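Local coordinates for uncharacterized protein (Treponema denticola ATCC 35404, PDB 6R9N) that senses iron(II) and oxygen for bacterial chemotaxis, stabilising an iron-peroxy species at a di-iron centre in a metallo-beta-lactamase-like domain, at residues Val33-Tyr38 with Pro223-Ile228; Leu48-Gly53 with Pro83-Gly88; Thr75-His80 with Ile162-Asp167; Gly169-Asp174 with Pro190-Phe195. One frame throughout, in Å; residues are numbered along the deposited sequence.

Contact 1 (Val33-Tyr38 with Pro223-Ile228). With FE (Fe (III) ion), chain C.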
loop_
_atom_site.group_PDB
_atom_site.type_symbol
_atom_site.label_atom_id
_atom_site.label_comp_id
_atom_site.label_asym_id
_atom_site.label_seq_id
_atom_site.Cartn_x
_atom_site.Cartn_y
_atom_site.Cartn_z
ATOM N N VAL A 33 7.785 -11.207 -7.033
ATOM C CA VAL A 33 7.065 -12.246 -6.301
ATOM C C VAL A 33 5.830 -12.649 -7.098
ATOM O O VAL A 33 5.163 -11.783 -7.673
ATOM C CB VAL A 33 6.709 -11.708 -4.903
ATOM C CG1 VAL A 33 6.257 -12.845 -3.978
ATOM C CG2 VAL A 33 7.902 -10.941 -4.313
ATOM N N GLN A 34 5.492 -13.949 -7.154
ATOM C CA GLN A 34 4.304 -14.155 -7.975
ATOM C C GLN A 34 3.095 -14.044 -7.048
ATOM O O GLN A 34 3.207 -14.012 -5.814
ATOM C CB GLN A 34 4.084 -15.541 -8.633
ATOM C CG GLN A 34 4.473 -15.827 -10.086
ATOM C CD GLN A 34 4.888 -17.319 -10.220
ATOM O OE1 GLN A 34 4.730 -18.092 -9.251
ATOM N NE2 GLN A 34 5.557 -17.669 -11.318
ATOM N N THR A 35 1.920 -14.027 -7.670
ATOM C CA THR A 35 0.675 -13.716 -6.997
ATOM C C THR A 35 -0.319 -14.840 -7.260
ATOM O O THR A 35 -0.225 -15.548 -8.267
ATOM C CB THR A 35 0.116 -12.370 -7.479
ATOM O OG1 THR A 35 -0.094 -12.444 -8.898
ATOM C CG2 THR A 35 1.086 -11.240 -7.180
ATOM N N MET A 36 -1.243 -15.033 -6.319
ATOM C CA MET A 36 -2.291 -16.046 -6.437
ATOM C C MET A 36 -3.633 -15.358 -6.636
ATOM O O MET A 36 -3.974 -14.449 -5.877
ATOM C CB MET A 36 -2.347 -16.944 -5.200
ATOM C CG MET A 36 -0.993 -17.556 -4.806
ATOM S SD MET A 36 -0.771 -19.120 -5.652
ATOM C CE MET A 36 -1.823 -20.162 -4.628
ATOM N N GLN A 37 -4.390 -15.789 -7.648
ATOM C CA GLN A 37 -5.715 -15.255 -7.949
ATOM C C GLN A 37 -6.763 -16.321 -7.685
ATOM O O GLN A 37 -6.538 -17.502 -7.964
ATOM C CB GLN A 37 -5.834 -14.807 -9.410
ATOM C CG GLN A 37 -5.092 -13.543 -9.751
ATOM C CD GLN A 37 -3.614 -13.808 -9.883
ATOM O OE1 GLN A 37 -2.785 -13.126 -9.269
ATOM N NE2 GLN A 37 -3.270 -14.831 -10.662
ATOM N N TYR A 38 -7.914 -15.906 -7.165
ATOM C CA TYR A 38 -8.957 -16.857 -6.817
ATOM C C TYR A 38 -10.290 -16.462 -7.436
ATOM O O TYR A 38 -10.540 -15.294 -7.745
ATOM C CB TYR A 38 -9.088 -16.997 -5.304
ATOM C CG TYR A 38 -7.815 -17.484 -4.645
ATOM C CD1 TYR A 38 -7.536 -18.851 -4.526
ATOM C CD2 TYR A 38 -6.887 -16.575 -4.140
ATOM C CE1 TYR A 38 -6.371 -19.290 -3.913
ATOM C CE2 TYR A 38 -5.725 -17.003 -3.526
ATOM C CZ TYR A 38 -5.471 -18.348 -3.411
ATOM O OH TYR A 38 -4.309 -18.734 -2.789
ATOM N N PRO A 223 -3.466 -17.690 0.738
ATOM C CA PRO A 223 -2.897 -16.345 0.689
ATOM C C PRO A 223 -2.767 -15.819 -0.738
ATOM O O PRO A 223 -2.935 -16.537 -1.727
ATOM C CB PRO A 223 -1.514 -16.534 1.339
ATOM C CG PRO A 223 -1.125 -17.951 0.961
ATOM C CD PRO A 223 -2.433 -18.743 0.825
ATOM N N GLN A 224 -2.462 -14.531 -0.818
ATOM C CA GLN A 224 -2.254 -13.861 -2.089
ATOM C C GLN A 224 -0.903 -14.206 -2.713
ATOM O O GLN A 224 -0.678 -13.873 -3.882
ATOM C CB GLN A 224 -2.405 -12.344 -1.868
ATOM C CG GLN A 224 -2.698 -11.526 -3.101
ATOM C CD GLN A 224 -1.681 -10.425 -3.288
ATOM O OE1 GLN A 224 -1.257 -9.776 -2.314
ATOM N NE2 GLN A 224 -1.275 -10.198 -4.542
ATOM N N HIS A 225 -0.004 -14.861 -1.969
ATOM C CA HIS A 225 1.273 -15.350 -2.493
ATOM C C HIS A 225 1.593 -16.708 -1.883
ATOM O O HIS A 225 1.539 -16.865 -0.660
ATOM C CB HIS A 225 2.447 -14.401 -2.179
ATOM C CG HIS A 225 2.153 -12.951 -2.410
ATOM N ND1 HIS A 225 2.341 -12.339 -3.631
ATOM C CD2 HIS A 225 1.720 -11.982 -1.566
ATOM C CE1 HIS A 225 2.024 -11.062 -3.536
ATOM N NE2 HIS A 225 1.632 -10.823 -2.297
ATOM N N GLY A 226 1.942 -17.680 -2.725
ATOM C CA GLY A 226 2.456 -18.944 -2.238
ATOM C C GLY A 226 1.372 -19.953 -1.953
ATOM O O GLY A 226 0.175 -19.700 -2.104
ATOM N N ALA A 227 1.816 -21.122 -1.496
ATOM C CA ALA A 227 0.939 -22.276 -1.391
ATOM C C ALA A 227 -0.070 -22.107 -0.257
ATOM O O ALA A 227 0.100 -21.295 0.659
ATOM C CB ALA A 227 1.749 -23.556 -1.192
ATOM N N ILE A 228 -1.119 -22.920 -0.328
ATOM C CA ILE A 228 -2.308 -22.843 0.519
ATOM C C ILE A 228 -2.128 -23.737 1.739
ATOM O O ILE A 228 -1.597 -24.848 1.633
ATOM C CB ILE A 228 -3.558 -23.254 -0.296
ATOM C CG1 ILE A 228 -3.847 -22.219 -1.386
ATOM C CG2 ILE A 228 -4.785 -23.470 0.620
ATOM C CD1 ILE A 228 -4.456 -22.788 -2.648
HETATM FE FE FE C . 0.784 -8.843 -1.753
HETATM O O HOH W 1 -3.437 -11.534 -6.817
#
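His225 and Gln34 meet at a bond that ties an iron ligand of the di-iron centre to the backbone of a loop. CB of His225 passes 3.7 Å from Gln34 O. CG stands anti to the carbonyl carbon of its own residue (chi1 -44°), which turns the ring edge, with ND1, to that oxygen. ND1 of His225 then donates to Gln34 O at 2.9 Å in a nearly straight bond (167°); the oxygen lies in the ring plane, while the donor is tilted from the plane of the carbonyl. CE1 is passed obliquely by the methyl CG2 of Thr35, and NE2 of His225 ends on the iron at 2.2 Å. Gripped at both nitrogens, the imidazole can hardly rotate, so Gln34 O acts as a second-shell group for the metal. Gln224 binds the same iron through OE1, at 2.3 Å, and its NE2 lies alongside Thr35 CG2. Two further hydrogen bonds join the loops, one between backbones and one from a side chain. Met36 N donates to Gln224 O at 2.8 Å from above the carbonyl plane, and Tyr38 OH donates to Pro223 O, also at 2.8 Å, with that oxygen at the edge of the phenol ring. Met36, bent twice along its chain, brings CE to 3.3 Å from Gly226 O. Asp84 and Asp167 complete the protein ligands of this iron. Residues 33-38 lead into strand 38-42, and the loop 223-228 connects strands 220-222 and 229-230, with Gln224 also touching Val85 of helix 83-86 and Tyr38 packing on Trp21 and Phe164.

Contact 2 (Leu48-Gly53 with Pro83-Gly88). With FE (Fe (III) ion), chain C; O (oxygen atom), chain F.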
loop_
_atom_site.group_PDB
_atom_site.type_symbol
_atom_site.label_atom_id
_atom_site.label_comp_id
_atom_site.label_asym_id
_atom_site.label_seq_id
_atom_site.Cartn_x
_atom_site.Cartn_y
_atom_site.Cartn_z
ATOM N N LEU A 48 -14.420 -12.476 -8.012
ATOM C CA LEU A 48 -12.995 -12.495 -8.329
ATOM C C LEU A 48 -12.190 -11.912 -7.175
ATOM O O LEU A 48 -12.451 -10.785 -6.750
ATOM C CB LEU A 48 -12.744 -11.699 -9.608
ATOM C CG LEU A 48 -11.402 -11.815 -10.321
ATOM C CD1 LEU A 48 -11.020 -13.287 -10.548
ATOM C CD2 LEU A 48 -11.482 -11.049 -11.646
ATOM N N LEU A 49 -11.178 -12.653 -6.709
ATOM C CA LEU A 49 -10.365 -12.228 -5.571
ATOM C C LEU A 49 -8.974 -11.792 -6.025
ATOM O O LEU A 49 -8.236 -12.581 -6.630
ATOM C CB LEU A 49 -10.242 -13.347 -4.538
ATOM C CG LEU A 49 -11.509 -13.963 -3.955
ATOM C CD1 LEU A 49 -11.201 -14.730 -2.694
ATOM C CD2 LEU A 49 -12.540 -12.909 -3.670
ATOM N N ASP A 50 -8.603 -10.548 -5.670
ATOM C CA ASP A 50 -7.297 -9.928 -5.908
ATOM C C ASP A 50 -6.747 -10.297 -7.278
ATOM O O ASP A 50 -5.733 -10.999 -7.391
ATOM C CB ASP A 50 -6.309 -10.320 -4.810
ATOM C CG ASP A 50 -6.531 -9.530 -3.535
ATOM O OD1 ASP A 50 -7.616 -8.903 -3.410
ATOM O OD2 ASP A 50 -5.627 -9.525 -2.660
ATOM N N PRO A 51 -7.414 -9.864 -8.343
ATOM C CA PRO A 51 -7.007 -10.249 -9.690
ATOM C C PRO A 51 -5.812 -9.477 -10.214
ATOM O O PRO A 51 -5.449 -9.662 -11.379
ATOM C CB PRO A 51 -8.263 -9.917 -10.502
ATOM C CG PRO A 51 -8.758 -8.652 -9.836
ATOM C CD PRO A 51 -8.419 -8.785 -8.367
ATOM N N GLY A 52 -5.188 -8.650 -9.378
ATOM C CA GLY A 52 -4.254 -7.671 -9.889
ATOM C C GLY A 52 -3.074 -8.292 -10.595
ATOM O O GLY A 52 -2.691 -9.439 -10.367
ATOM N N GLY A 53 -2.470 -7.466 -11.438
ATOM C CA GLY A 53 -1.461 -7.908 -12.366
ATOM C C GLY A 53 -1.965 -7.628 -13.764
ATOM O O GLY A 53 -2.662 -8.458 -14.362
ATOM N N PRO A 83 -0.244 -2.537 -5.542
ATOM C CA PRO A 83 -0.257 -2.817 -6.991
ATOM C C PRO A 83 -0.334 -4.296 -7.347
ATOM O O PRO A 83 -0.966 -4.646 -8.352
ATOM C CB PRO A 83 1.064 -2.189 -7.470
ATOM C CG PRO A 83 1.317 -1.090 -6.471
ATOM C CD PRO A 83 0.869 -1.654 -5.157
ATOM N N ASP A 84 0.279 -5.188 -6.571
ATOM C CA ASP A 84 0.097 -6.604 -6.897
ATOM C C ASP A 84 -1.344 -7.082 -6.686
ATOM O O ASP A 84 -1.679 -8.188 -7.117
ATOM C CB ASP A 84 1.083 -7.466 -6.090
ATOM C CG ASP A 84 0.899 -7.330 -4.585
ATOM O OD1 ASP A 84 0.650 -6.207 -4.125
ATOM O OD2 ASP A 84 0.993 -8.337 -3.850
ATOM N N VAL A 85 -2.194 -6.288 -6.032
ATOM C CA VAL A 85 -3.609 -6.614 -5.831
ATOM C C VAL A 85 -4.480 -6.002 -6.913
ATOM O O VAL A 85 -5.400 -6.651 -7.415
ATOM C CB VAL A 85 -4.086 -6.141 -4.435
ATOM C CG1 VAL A 85 -5.611 -6.278 -4.310
ATOM C CG2 VAL A 85 -3.393 -6.902 -3.327
ATOM N N SER A 86 -4.212 -4.732 -7.222
ATOM C CA SER A 86 -5.133 -3.827 -7.881
ATOM C C SER A 86 -4.713 -3.363 -9.269
ATOM O O SER A 86 -5.496 -2.655 -9.909
ATOM C CB SER A 86 -5.310 -2.581 -7.004
ATOM O OG SER A 86 -4.078 -1.870 -6.970
ATOM N N SER A 87 -3.490 -3.677 -9.722
ATOM C CA SER A 87 -2.945 -3.049 -10.933
ATOM C C SER A 87 -3.836 -3.222 -12.168
ATOM O O SER A 87 -3.869 -2.337 -13.033
ATOM C CB SER A 87 -1.538 -3.572 -11.221
ATOM O OG SER A 87 -1.507 -4.987 -11.209
ATOM N N GLY A 88 -4.545 -4.338 -12.288
ATOM C CA GLY A 88 -5.292 -4.573 -13.509
ATOM C C GLY A 88 -6.724 -4.084 -13.503
ATOM O O GLY A 88 -7.517 -4.481 -14.355
HETATM FE FE FE C . 0.784 -8.843 -1.753
HETATM O O O F . 0.060 -6.897 -1.630
#
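Val85 packs on Asp50 and is next in the chain to Asp84, whose carboxylate serves the di-iron centre. Asp84 closes the His-X-Asp-X-Asp sequence at residues 80-84, this protein's counterpart of the HxHxDH metal motif of the metallo-beta-lactamase fold. In the first shell, OD2 of Asp84 binds one iron at 2.2 Å, and OD1 of Asp84 lies 2.7 Å from the oxygen atom that bridges the two metals. The carboxylate reaches them because CG sits between the backbone N and the carbonyl carbon (chi1 60°).

One step outward, the isopropyl group of Val85 lies across the carboxylate of Asp50: CG1 of Val85 is 3.4 Å from Asp50 OD1, and CG2 of Val85 is 3.5 Å from Asp50 OD2, while CG2 also borders the bridging oxygen. The buried Asp50 carboxylate is not left to these methyls alone, since OD2 is hydrogen-bonded to Ser79 OG.

Farther out, the backbones themselves touch. Gly52 has no side chain, and its CA comes within 4.2 Å of Val85 CA. Gly53 N makes a weak, bent hydrogen bond to Ser87 OG at 2.7 Å. The same hydroxyl turns back on helix 83-86: Ser87 OG and Ser87 N both donate to Pro83 O, arriving from opposite faces of its carbonyl plane.

Contact 3 (Thr75-His80 with Ile162-Asp167). With FE (Fe (III) ion), chain D; FE (Fe (III) ion), chain C; PER (peroxide ion), chain E; O (oxygen atom), chain F.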
loop_
_atom_site.group_PDB
_atom_site.type_symbol
_atom_site.label_atom_id
_atom_site.label_comp_id
_atom_site.label_asym_id
_atom_site.label_seq_id
_atom_site.Cartn_x
_atom_site.Cartn_y
_atom_site.Cartn_z
ATOM N N THR A 75 -18.849 -9.490 -8.665
ATOM C CA THR A 75 -18.111 -8.897 -7.561
ATOM C C THR A 75 -16.617 -9.113 -7.760
ATOM O O THR A 75 -16.191 -10.181 -8.194
ATOM C CB THR A 75 -18.569 -9.504 -6.226
ATOM O OG1 THR A 75 -19.915 -9.092 -5.959
ATOM C CG2 THR A 75 -17.686 -9.048 -5.071
ATOM N N ILE A 76 -15.832 -8.094 -7.447
ATOM C CA ILE A 76 -14.379 -8.175 -7.444
ATOM C C ILE A 76 -13.911 -7.675 -6.084
ATOM O O ILE A 76 -14.270 -6.570 -5.669
ATOM C CB ILE A 76 -13.764 -7.342 -8.578
ATOM C CG1 ILE A 76 -14.151 -7.930 -9.931
ATOM C CG2 ILE A 76 -12.259 -7.262 -8.435
ATOM C CD1 ILE A 76 -13.906 -6.977 -11.084
ATOM N N PHE A 77 -13.131 -8.492 -5.387
ATOM C CA PHE A 77 -12.701 -8.203 -4.029
ATOM C C PHE A 77 -11.226 -7.839 -4.050
ATOM O O PHE A 77 -10.418 -8.572 -4.625
ATOM C CB PHE A 77 -12.946 -9.406 -3.130
ATOM C CG PHE A 77 -12.406 -9.253 -1.733
ATOM C CD1 PHE A 77 -13.199 -8.707 -0.726
ATOM C CD2 PHE A 77 -11.120 -9.685 -1.417
ATOM C CE1 PHE A 77 -12.725 -8.590 0.557
ATOM C CE2 PHE A 77 -10.632 -9.568 -0.134
ATOM C CZ PHE A 77 -11.428 -9.017 0.856
ATOM N N PHE A 78 -10.886 -6.703 -3.447
ATOM C CA PHE A 78 -9.506 -6.245 -3.294
ATOM C C PHE A 78 -9.169 -6.301 -1.810
ATOM O O PHE A 78 -9.751 -5.546 -1.014
ATOM C CB PHE A 78 -9.326 -4.805 -3.791
ATOM C CG PHE A 78 -9.359 -4.638 -5.279
ATOM C CD1 PHE A 78 -9.478 -5.711 -6.125
ATOM C CD2 PHE A 78 -9.243 -3.383 -5.832
ATOM C CE1 PHE A 78 -9.497 -5.534 -7.497
ATOM C CE2 PHE A 78 -9.258 -3.201 -7.207
ATOM C CZ PHE A 78 -9.390 -4.285 -8.036
ATOM N N SER A 79 -8.208 -7.154 -1.437
ATOM C CA SER A 79 -7.837 -7.232 -0.026
ATOM C C SER A 79 -7.302 -5.888 0.475
ATOM O O SER A 79 -7.566 -5.498 1.619
ATOM C CB SER A 79 -6.813 -8.351 0.203
ATOM O OG SER A 79 -5.603 -8.109 -0.495
ATOM N N HIS A 80 -6.567 -5.159 -0.362
ATOM C CA HIS A 80 -6.053 -3.830 0.020
ATOM C C HIS A 80 -5.591 -3.107 -1.250
ATOM O O HIS A 80 -5.965 -3.494 -2.362
ATOM C CB HIS A 80 -4.948 -3.947 1.087
ATOM C CG HIS A 80 -3.749 -4.735 0.650
ATOM N ND1 HIS A 80 -3.822 -6.056 0.251
ATOM C CD2 HIS A 80 -2.438 -4.391 0.569
ATOM C CE1 HIS A 80 -2.608 -6.489 -0.055
ATOM N NE2 HIS A 80 -1.754 -5.497 0.122
ATOM N N ILE A 162 -13.115 -21.771 3.361
ATOM C CA ILE A 162 -11.807 -21.292 2.911
ATOM C C ILE A 162 -11.715 -19.803 3.229
ATOM O O ILE A 162 -12.637 -19.036 2.921
ATOM C CB ILE A 162 -11.589 -21.543 1.408
ATOM C CG1 ILE A 162 -11.627 -23.048 1.087
ATOM C CG2 ILE A 162 -10.258 -20.923 0.950
ATOM C CD1 ILE A 162 -11.697 -23.362 -0.399
ATOM N N LEU A 163 -10.627 -19.403 3.885
ATOM C CA LEU A 163 -10.316 -18.004 4.126
ATOM C C LEU A 163 -9.273 -17.552 3.111
ATOM O O LEU A 163 -8.125 -18.023 3.135
ATOM C CB LEU A 163 -9.793 -17.806 5.549
ATOM C CG LEU A 163 -9.273 -16.403 5.876
ATOM C CD1 LEU A 163 -10.410 -15.389 5.850
ATOM C CD2 LEU A 163 -8.567 -16.375 7.224
ATOM N N PHE A 164 -9.653 -16.628 2.229
ATOM C CA PHE A 164 -8.653 -15.901 1.448
ATOM C C PHE A 164 -8.062 -14.810 2.343
ATOM O O PHE A 164 -8.795 -13.968 2.863
ATOM C CB PHE A 164 -9.275 -15.300 0.189
ATOM C CG PHE A 164 -8.404 -14.269 -0.490
ATOM C CD1 PHE A 164 -7.220 -14.638 -1.115
ATOM C CD2 PHE A 164 -8.780 -12.933 -0.516
ATOM C CE1 PHE A 164 -6.405 -13.687 -1.734
ATOM C CE2 PHE A 164 -7.972 -11.973 -1.140
ATOM C CZ PHE A 164 -6.789 -12.353 -1.749
ATOM N N SER A 165 -6.745 -14.825 2.539
ATOM C CA SER A 165 -6.141 -14.077 3.635
ATOM C C SER A 165 -5.299 -12.885 3.177
ATOM O O SER A 165 -4.644 -12.259 4.008
ATOM C CB SER A 165 -5.283 -15.024 4.485
ATOM O OG SER A 165 -4.277 -15.638 3.690
ATOM N N GLY A 166 -5.307 -12.548 1.890
ATOM C CA GLY A 166 -4.486 -11.440 1.435
ATOM C C GLY A 166 -3.013 -11.748 1.616
ATOM O O GLY A 166 -2.540 -12.829 1.272
ATOM N N ASP A 167 -2.261 -10.772 2.130
ATOM C CA ASP A 167 -0.831 -10.983 2.366
ATOM C C ASP A 167 -0.552 -11.891 3.559
ATOM O O ASP A 167 0.601 -12.274 3.770
ATOM C CB ASP A 167 -0.118 -9.649 2.592
ATOM C CG ASP A 167 0.106 -8.881 1.314
ATOM O OD1 ASP A 167 0.100 -9.491 0.227
ATOM O OD2 ASP A 167 0.281 -7.650 1.401
HETATM FE FE FE D . 0.586 -5.984 0.169
HETATM FE FE FE C . 0.784 -8.843 -1.753
HETATM O O1 PER E . 2.688 -8.071 -0.732
HETATM O O2 PER E . 2.747 -6.746 -0.038
HETATM O O O F . 0.060 -6.897 -1.630
#
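Phe77 and Phe164 touch rim to rim, CE2 of Phe77 standing 3.7 Å from CE2 of Phe164, with each atom near the plane of the other ring. Both side chains run anti to their backbone N (Phe77 chi1 174°), which extends them toward each other between the two sheets. The Phe164 ring is also covered on one face by its own chain, Gly166 N lying over the ring centre.

At the other end the grip is through metal. Asp167 bridges the pair of irons: OD1 of Asp167 binds one at 2.2 Å, and OD2 of Asp167 binds the other at 2.1 Å. The second iron is shared with His80 NE2, at 2.4 Å, and the peroxide spans both metals, O1 on the first and O2 on the second. His80 NE2 and Asp167 OD2 stand only 3.2 Å apart as co-ligands, without a hydrogen bond. The imidazole is oriented from behind, because His80 ND1 donates to Ser79 OG at 2.8 Å, with the hydroxyl close to the ring plane, and Ser79 OG is in turn hydrogen-bonded to Asp50 OD2.

Between these two ends the packing is looser: Ser79 CB lies 4.0 Å from Phe164 CE2, and Ser79 OG 4.0 Å from Gly166 CA, with no direct polar bond. The looser part is not a solvent side, all six touching residues being buried. His148 and Asp82 add further ligands to the second iron. The contact lies where strand 73-77 of one sheet and strand 162-164 of the other run out into metal-binding loops, beside helix 83-86.

Contact 4 (Gly169-Asp174 with Pro190-Phe195)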
loop_
_atom_site.group_PDB
_atom_site.type_symbol
_atom_site.label_atom_id
_atom_site.label_comp_id
_atom_site.label_asym_id
_atom_site.label_seq_id
_atom_site.Cartn_x
_atom_site.Cartn_y
_atom_site.Cartn_z
ATOM N N GLY A 169 -0.011 -15.052 5.586
ATOM C CA GLY A 169 0.387 -16.365 5.134
ATOM C C GLY A 169 1.218 -16.363 3.871
ATOM O O GLY A 169 1.675 -17.429 3.451
ATOM N N ALA A 170 1.461 -15.191 3.276
ATOM C CA ALA A 170 2.146 -15.129 1.994
ATOM C C ALA A 170 3.544 -15.716 2.094
ATOM O O ALA A 170 4.270 -15.481 3.063
ATOM C CB ALA A 170 2.235 -13.685 1.505
ATOM N N ALA A 171 3.926 -16.462 1.065
ATOM C CA ALA A 171 5.307 -16.864 0.851
ATOM C C ALA A 171 5.847 -16.018 -0.296
ATOM O O ALA A 171 5.185 -15.873 -1.330
ATOM C CB ALA A 171 5.402 -18.362 0.535
ATOM N N VAL A 172 7.043 -15.470 -0.123
ATOM C CA VAL A 172 7.588 -14.523 -1.086
ATOM C C VAL A 172 8.740 -15.104 -1.909
ATOM O O VAL A 172 9.016 -14.598 -3.012
ATOM C CB VAL A 172 8.019 -13.231 -0.357
ATOM C CG1 VAL A 172 9.088 -12.447 -1.110
ATOM C CG2 VAL A 172 6.792 -12.366 -0.088
ATOM N N PHE A 173 9.369 -16.179 -1.450
ATOM C CA PHE A 173 10.456 -16.845 -2.150
ATOM C C PHE A 173 9.936 -18.111 -2.823
ATOM O O PHE A 173 9.077 -18.803 -2.275
ATOM C CB PHE A 173 11.591 -17.164 -1.178
ATOM C CG PHE A 173 12.104 -15.951 -0.441
ATOM C CD1 PHE A 173 12.677 -14.896 -1.135
ATOM C CD2 PHE A 173 11.997 -15.858 0.940
ATOM C CE1 PHE A 173 13.147 -13.767 -0.470
ATOM C CE2 PHE A 173 12.465 -14.741 1.616
ATOM C CZ PHE A 173 13.043 -13.687 0.905
ATOM N N ASP A 174 10.435 -18.394 -4.023
ATOM C CA ASP A 174 9.948 -19.533 -4.803
ATOM C C ASP A 174 10.365 -20.858 -4.169
ATOM O O ASP A 174 11.517 -21.032 -3.772
ATOM C CB ASP A 174 10.483 -19.476 -6.239
ATOM C CG ASP A 174 9.720 -18.496 -7.112
ATOM O OD1 ASP A 174 10.319 -17.480 -7.532
ATOM O OD2 ASP A 174 8.524 -18.745 -7.384
ATOM N N PRO A 190 10.927 -20.886 5.981
ATOM C CA PRO A 190 11.871 -19.906 5.413
ATOM C C PRO A 190 11.277 -19.060 4.302
ATOM O O PRO A 190 11.851 -18.022 3.969
ATOM C CB PRO A 190 13.023 -20.777 4.880
ATOM C CG PRO A 190 12.867 -22.098 5.556
ATOM C CD PRO A 190 11.390 -22.266 5.758
ATOM N N LEU A 191 10.176 -19.493 3.683
ATOM C CA LEU A 191 9.548 -18.713 2.622
ATOM C C LEU A 191 8.638 -17.607 3.154
ATOM O O LEU A 191 8.335 -16.654 2.425
ATOM C CB LEU A 191 8.771 -19.653 1.694
ATOM C CG LEU A 191 9.531 -20.887 1.205
ATOM C CD1 LEU A 191 8.701 -21.641 0.182
ATOM C CD2 LEU A 191 10.891 -20.515 0.628
ATOM N N ILE A 192 8.225 -17.694 4.413
ATOM C CA ILE A 192 7.262 -16.760 4.978
ATOM C C ILE A 192 7.813 -15.981 6.162
ATOM O O ILE A 192 7.197 -14.984 6.563
ATOM C CB ILE A 192 5.954 -17.485 5.382
ATOM C CG1 ILE A 192 6.161 -18.294 6.668
ATOM C CG2 ILE A 192 5.460 -18.380 4.231
ATOM C CD1 ILE A 192 4.869 -18.935 7.237
ATOM N N GLU A 193 8.939 -16.392 6.745
ATOM C CA GLU A 193 9.356 -15.822 8.026
ATOM C C GLU A 193 9.793 -14.363 7.883
ATOM O O GLU A 193 9.275 -13.475 8.575
ATOM C CB GLU A 193 10.478 -16.667 8.625
ATOM C CG GLU A 193 10.812 -16.289 10.064
ATOM C CD GLU A 193 11.957 -17.110 10.618
ATOM O OE1 GLU A 193 11.988 -17.332 11.852
ATOM O OE2 GLU A 193 12.815 -17.544 9.814
ATOM N N GLY A 194 10.733 -14.094 6.976
ATOM C CA GLY A 194 11.194 -12.731 6.782
ATOM C C GLY A 194 10.063 -11.782 6.436
ATOM O O GLY A 194 9.989 -10.670 6.964
ATOM N N PHE A 195 9.161 -12.213 5.552
ATOM C CA PHE A 195 8.047 -11.357 5.154
ATOM C C PHE A 195 7.154 -11.009 6.345
ATOM O O PHE A 195 6.788 -9.842 6.538
ATOM C CB PHE A 195 7.242 -12.032 4.045
ATOM C CG PHE A 195 6.097 -11.209 3.544
ATOM C CD1 PHE A 195 6.306 -10.210 2.604
ATOM C CD2 PHE A 195 4.807 -11.439 4.007
ATOM C CE1 PHE A 195 5.248 -9.457 2.121
ATOM C CE2 PHE A 195 3.746 -10.667 3.558
ATOM C CZ PHE A 195 3.963 -9.680 2.610
#
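The ring of Phe195 is approached obliquely by two small side chains: Val172 CG2 comes to 3.5 Å from Phe195 CD1, and Ala170 CB lies 4.0 Å from Phe195 CE2. The side chains of Val172 and Phe195 cross at about a right angle. The second ring, of Phe173, has Val172 CG1 above one face, offset toward the rim, while Pro190 O stands at its edge, 3.7 Å from Phe173 CD2. Val172 therefore serves both rings, one methyl to each. With CG anti to the backbone N (chi1 -178°), Phe195 reaches in from its helix to the peroxide pocket, of which it is a wall, and its ring also stacks with Tyr199.

In the fold, this contact lays the loop that follows strand 162-164 along helix 185-199, which is kinked here. The backbone N of Phe195 makes no bond to the turn before it, and Leu191 O is instead used by the loop: Val172 N donates to Leu191 O at 3.1 Å, close to straight (164°). Ala171 CA makes an additional CH...O contact with the same oxygen.

Around that bond apolar groups close in. Ala171 CB packs against Leu191 CB at 3.8 Å and against CG2 of Ile192 at 3.7 Å, the latter atom also lying 3.3 Å from Ala170 O. Leu191 spreads its methyls beside Phe173 CB and the Phe173 carbonyl, toward the exposed end of the contact. Ile192 turns its other contacts to Phe237 and Trp240 of helix 232-242, and Val172 packs on Phe109 of the second subunit.

In the fold
Contacts 1, 2 and 3 are buried and converge on the di-iron centre, whereas contact 4 is partly exposed, its centre about 15 Å from that of the chain, and reaches the site through the ring of Phe195 and by packing on His225. Contact 3, nearest the middle, joins the two sheets by aromatic packing and metal bonds. Contacts 2 and 3 both reach one sheet, in which strands 45-49 and 73-77 are neighbours, but contact 2 relies on close backbones, Val85 packed on Asp50 and one weak bond across the segments, besides the iron bond of Asp84. Contact 1 is the most hydrogen-bonded, joining loops whose closure encloses the other three along the chain.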